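Local atomic coordinates of calcium binding protein (Fasciola hepatica, PDB entry 5FX0), a protein that probably binds calcium ions as a whole protein, of which this chain is the dynein light chain-like domain. Residues A[28-33]-A[88-93]; A[83-88]-A[98-103]. One frame throughout, in Å; residues are numbered along the deposited sequence.

Contact 1: residues A[28-33]-A[88-93]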
# COMPACT_ATOMS: atom_id res chain seq x y z
N VAL A 28 -9.91 -16.20 -7.95
CA VAL A 28 -10.17 -16.21 -9.39
C VAL A 28 -10.99 -14.97 -9.79
O VAL A 28 -10.61 -14.29 -10.72
CB VAL A 28 -10.84 -17.53 -9.86
CG1 VAL A 28 -11.29 -17.45 -11.34
CG2 VAL A 28 -9.89 -18.72 -9.69
N GLU A 29 -12.08 -14.67 -9.09
CA GLU A 29 -12.92 -13.49 -9.42
C GLU A 29 -12.15 -12.18 -9.35
O GLU A 29 -12.22 -11.35 -10.26
CB GLU A 29 -14.10 -13.35 -8.48
CG GLU A 29 -15.18 -14.39 -8.65
CD GLU A 29 -16.37 -14.15 -7.73
OE1 GLU A 29 -16.17 -13.78 -6.54
OE2 GLU A 29 -17.52 -14.35 -8.20
N VAL A 30 -11.42 -12.00 -8.25
CA VAL A 30 -10.66 -10.78 -8.02
C VAL A 30 -9.57 -10.60 -9.08
O VAL A 30 -9.42 -9.49 -9.63
CB VAL A 30 -10.03 -10.79 -6.62
CG1 VAL A 30 -9.04 -9.65 -6.43
CG2 VAL A 30 -11.13 -10.69 -5.56
N THR A 31 -8.82 -11.66 -9.39
CA THR A 31 -7.75 -11.54 -10.39
C THR A 31 -8.29 -11.35 -11.83
O THR A 31 -7.76 -10.53 -12.55
CB THR A 31 -6.75 -12.70 -10.33
OG1 THR A 31 -7.44 -13.92 -10.48
CG2 THR A 31 -6.00 -12.72 -9.01
N GLU A 32 -9.36 -12.04 -12.22
CA GLU A 32 -9.96 -11.81 -13.56
C GLU A 32 -10.48 -10.38 -13.72
O GLU A 32 -10.26 -9.73 -14.75
CB GLU A 32 -11.08 -12.80 -13.88
CG GLU A 32 -10.72 -14.28 -13.82
CD GLU A 32 -9.77 -14.77 -14.90
OE1 GLU A 32 -9.35 -13.99 -15.79
OE2 GLU A 32 -9.43 -15.98 -14.85
N LYS A 33 -11.14 -9.87 -12.68
CA LYS A 33 -11.54 -8.46 -12.62
C LYS A 33 -10.36 -7.50 -12.79
O LYS A 33 -10.43 -6.56 -13.59
CB LYS A 33 -12.29 -8.15 -11.30
CG LYS A 33 -12.86 -6.75 -11.22
CD LYS A 33 -14.09 -6.61 -12.09
CE LYS A 33 -14.54 -5.16 -12.26
NZ LYS A 33 -15.15 -4.97 -13.62
N ILE A 88 -5.39 -10.16 -0.52
CA ILE A 88 -4.82 -10.75 -1.71
C ILE A 88 -3.73 -9.81 -2.22
O ILE A 88 -3.85 -8.57 -2.11
CB ILE A 88 -5.91 -11.07 -2.74
CG1 ILE A 88 -5.38 -11.95 -3.85
CG2 ILE A 88 -6.57 -9.82 -3.31
CD1 ILE A 88 -6.51 -12.55 -4.66
N GLN A 89 -2.65 -10.43 -2.67
CA GLN A 89 -1.50 -9.75 -3.25
C GLN A 89 -1.14 -10.56 -4.46
O GLN A 89 -0.94 -11.75 -4.38
CB GLN A 89 -0.35 -9.75 -2.29
CG GLN A 89 -0.69 -9.12 -0.97
CD GLN A 89 0.41 -9.34 0.02
OE1 GLN A 89 1.59 -9.22 -0.30
NE2 GLN A 89 0.03 -9.70 1.23
N PHE A 90 -1.09 -9.91 -5.61
CA PHE A 90 -0.73 -10.60 -6.83
C PHE A 90 -0.08 -9.66 -7.82
O PHE A 90 -0.16 -8.45 -7.68
CB PHE A 90 -1.95 -11.30 -7.42
CG PHE A 90 -3.05 -10.39 -7.82
CD1 PHE A 90 -3.96 -9.96 -6.90
CD2 PHE A 90 -3.18 -9.97 -9.14
CE1 PHE A 90 -4.99 -9.10 -7.26
CE2 PHE A 90 -4.21 -9.11 -9.51
CZ PHE A 90 -5.12 -8.69 -8.57
N ARG A 91 0.60 -10.24 -8.78
CA ARG A 91 1.29 -9.51 -9.82
C ARG A 91 0.58 -9.77 -11.14
O ARG A 91 0.19 -10.91 -11.45
CB ARG A 91 2.75 -9.95 -9.86
CG ARG A 91 3.58 -9.41 -11.03
CD ARG A 91 5.07 -9.74 -10.91
NE ARG A 91 5.68 -8.97 -9.82
CZ ARG A 91 5.90 -9.39 -8.57
NH1 ARG A 91 5.61 -10.62 -8.17
NH2 ARG A 91 6.44 -8.55 -7.68
N TYR A 92 0.38 -8.72 -11.91
CA TYR A 92 -0.04 -8.83 -13.29
C TYR A 92 0.88 -7.96 -14.13
O TYR A 92 0.80 -6.75 -14.10
CB TYR A 92 -1.48 -8.41 -13.45
CG TYR A 92 -1.99 -8.62 -14.86
CD1 TYR A 92 -1.93 -9.88 -15.47
CD2 TYR A 92 -2.53 -7.57 -15.59
CE1 TYR A 92 -2.39 -10.07 -16.76
CE2 TYR A 92 -3.00 -7.76 -16.87
CZ TYR A 92 -2.92 -9.00 -17.45
OH TYR A 92 -3.39 -9.17 -18.71
N GLY A 93 1.82 -8.60 -14.81
CA GLY A 93 2.90 -7.91 -15.49
C GLY A 93 3.76 -7.08 -14.56
O GLY A 93 4.35 -7.60 -13.61

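Contact 2: residues A[83-88]-A[98-103]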
# COMPACT_ATOMS: atom_id res chain seq x y z
N GLU A 83 -4.58 -10.07 13.37
CA GLU A 83 -5.83 -10.83 13.23
C GLU A 83 -5.98 -11.39 11.81
O GLU A 83 -5.36 -10.89 10.86
CB GLU A 83 -7.06 -9.94 13.52
CG GLU A 83 -7.09 -9.22 14.86
CD GLU A 83 -7.17 -10.16 16.04
OE1 GLU A 83 -8.10 -10.99 16.08
OE2 GLU A 83 -6.30 -10.07 16.93
N PRO A 84 -6.80 -12.44 11.66
CA PRO A 84 -7.20 -12.80 10.29
C PRO A 84 -7.96 -11.66 9.61
O PRO A 84 -8.78 -11.00 10.24
CB PRO A 84 -8.11 -14.03 10.48
CG PRO A 84 -8.48 -14.03 11.93
CD PRO A 84 -7.35 -13.37 12.66
N PHE A 85 -7.63 -11.39 8.35
CA PHE A 85 -8.47 -10.56 7.47
C PHE A 85 -8.31 -11.06 6.06
O PHE A 85 -7.29 -11.68 5.72
CB PHE A 85 -8.07 -9.07 7.56
CG PHE A 85 -6.63 -8.79 7.20
CD1 PHE A 85 -5.62 -8.97 8.14
CD2 PHE A 85 -6.28 -8.36 5.93
CE1 PHE A 85 -4.29 -8.70 7.82
CE2 PHE A 85 -4.95 -8.09 5.60
CZ PHE A 85 -3.95 -8.26 6.54
N LEU A 86 -9.32 -10.81 5.23
CA LEU A 86 -9.22 -11.13 3.81
C LEU A 86 -8.23 -10.19 3.15
O LEU A 86 -8.34 -8.96 3.28
CB LEU A 86 -10.56 -11.00 3.12
CG LEU A 86 -11.67 -11.92 3.60
CD1 LEU A 86 -12.95 -11.59 2.84
CD2 LEU A 86 -11.29 -13.38 3.41
N SER A 87 -7.26 -10.78 2.46
CA SER A 87 -6.32 -10.05 1.66
C SER A 87 -5.89 -10.88 0.47
O SER A 87 -5.98 -12.11 0.46
CB SER A 87 -5.07 -9.73 2.47
OG SER A 87 -4.37 -10.92 2.73
N ILE A 88 -5.39 -10.16 -0.52
CA ILE A 88 -4.82 -10.75 -1.71
C ILE A 88 -3.73 -9.81 -2.22
O ILE A 88 -3.85 -8.57 -2.11
CB ILE A 88 -5.91 -11.07 -2.74
CG1 ILE A 88 -5.38 -11.95 -3.85
CG2 ILE A 88 -6.57 -9.82 -3.31
CD1 ILE A 88 -6.51 -12.55 -4.66
N LEU A 98 -2.28 -4.99 -4.22
CA LEU A 98 -2.53 -5.31 -2.84
C LEU A 98 -3.97 -4.88 -2.53
O LEU A 98 -4.30 -3.72 -2.68
CB LEU A 98 -1.56 -4.56 -1.92
CG LEU A 98 -0.08 -4.60 -2.27
CD1 LEU A 98 0.67 -3.75 -1.26
CD2 LEU A 98 0.49 -6.03 -2.31
N ALA A 99 -4.80 -5.82 -2.09
CA ALA A 99 -6.18 -5.51 -1.68
C ALA A 99 -6.48 -6.26 -0.40
O ALA A 99 -6.15 -7.42 -0.28
CB ALA A 99 -7.18 -5.88 -2.78
N TRP A 100 -7.09 -5.59 0.54
CA TRP A 100 -7.47 -6.23 1.78
C TRP A 100 -8.61 -5.51 2.45
O TRP A 100 -8.94 -4.37 2.13
CB TRP A 100 -6.26 -6.33 2.70
CG TRP A 100 -5.83 -5.03 3.23
CD1 TRP A 100 -6.19 -4.50 4.42
CD2 TRP A 100 -4.96 -4.10 2.61
NE1 TRP A 100 -5.60 -3.28 4.59
CE2 TRP A 100 -4.84 -3.01 3.49
CE3 TRP A 100 -4.27 -4.07 1.41
CZ2 TRP A 100 -4.04 -1.89 3.20
CZ3 TRP A 100 -3.48 -2.96 1.12
CH2 TRP A 100 -3.37 -1.89 2.00
N ARG A 101 -9.23 -6.19 3.39
CA ARG A 101 -10.46 -5.73 3.97
C ARG A 101 -10.23 -5.44 5.43
O ARG A 101 -9.49 -6.15 6.10
CB ARG A 101 -11.53 -6.79 3.80
CG ARG A 101 -12.93 -6.22 3.97
CD ARG A 101 -13.82 -7.06 4.88
NE ARG A 101 -14.82 -7.77 4.11
CZ ARG A 101 -15.23 -9.02 4.32
NH1 ARG A 101 -14.70 -9.79 5.29
NH2 ARG A 101 -16.17 -9.52 3.53
N THR A 102 -10.88 -4.39 5.91
CA THR A 102 -10.75 -3.95 7.30
C THR A 102 -12.16 -3.87 7.94
O THR A 102 -13.12 -3.54 7.23
CB THR A 102 -9.98 -2.60 7.36
OG1 THR A 102 -9.80 -2.19 8.72
CG2 THR A 102 -10.69 -1.48 6.56
N PRO A 103 -12.28 -4.17 9.26
CA PRO A 103 -13.62 -4.13 9.90
C PRO A 103 -14.25 -2.74 9.92
O PRO A 103 -15.44 -2.62 10.19
CB PRO A 103 -13.34 -4.62 11.34
CG PRO A 103 -11.90 -4.31 11.57
CD PRO A 103 -11.24 -4.55 10.24

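Contact 1: residues A[28-33]-A[88-93]
The ring of F90 carries the methyl CG2 of T31 on one face, almost over its centre: the carbon sits 3.8 Å from the ring centroid and 5° off the ring normal, a CH-pi contact. V30 meets the same ring obliquely, its CG1 coming 4.2 Å from F90 CE1, while F34, one turn further along helix 24-40, meets the ring edge-to-face. With chi1 at 63°, F90 CG lies between the backbone N and the carbonyl carbon, and the ring stands up from strand 87-92 toward the helix. Beside it V30 and I88 reach tip to tip, V30 CG1 lying 4.0 Å from I88 CG2; branched aliphatic residues suit this place because they pack methyl groups between helix and strand. M55 and Y63 of helix 48-63 also pack on V30. T31 is suited to the interface by its two unlike branches: CG2 goes to the aromatic face, while OG1 turns back to its own helix and hydrogen-bonds to the carbonyl O of Q27. No hydrogen bond crosses between 28-33 and 88-93, so helix 24-40 packs on the antiparallel sheet of the dynein light chain-like domain here by dispersion and burial of apolar surface.

Contact 2: residues A[83-88]-A[98-103]
S87 and W100 face each other as a non-hydrogen-bonded pair in the antiparallel beta hairpin of strands 87-92 and 95-101, within the central sheet of the dynein light chain fold. The next pair, I88 with A99, is hydrogen-bonded in both directions: I88 N gives to A99 O at 2.9 Å, and A99 N gives to I88 O with an N-H...O angle of 174°. Beyond S87, R101 N donates to L86 O, 2.9 Å away, so the pairing runs past the start of strand 87-92. The S87 backbone instead turns to the other side, its N and O meeting the hydroxyls of T21 and T20; T21 OG1 also bonds to F85 O. W100 likewise shares backbone hydrogen bonds with Q68 of strand 67-72. The close backbone spacing of the S87-W100 pair brings S87 CB to 3.6 Å from W100 CB, and a small serine suits a place beside the bulky indole. On this face F85 lies beside W100, pointing the same way, with CE2 3.6 Å from W100 CB and the rings inclined at 68°; F80 touches both rings, and Q68 of the second subunit packs on W100. On the opposite face the methyl of A99 packs against I88, its CB 4.0 Å from I88 CG2. The long chain of R101, bent at chi2 (-133°) and chi3, runs alongside L86 and brings its NH2 to the carbonyl O of Y63. L86 supplies apolar cover, its CD1 lying over one face of the R101 guanidinium, 3.5 Å from NH1.

Overall arrangement
From the N terminus the chain passes through strand 15-20 into helix 24-40, where contact 1 begins. It then runs through helix 48-63 and strands 67-72 and 75-79 before returning in strand 87-92, so contact 1 closes a long loop of 54 residues. Contact 2 opens at 83-88, which leads into that strand, and closes at 98-103 after only nine intervening residues, which include the hairpin turn. The two loops therefore cross, sharing I88. Contact 1 ties a helix to the sheet, whereas contact 2 joins neighbouring strands within it. Their centres lie about 14 Å apart, and Q89 packs against L98 where they meet.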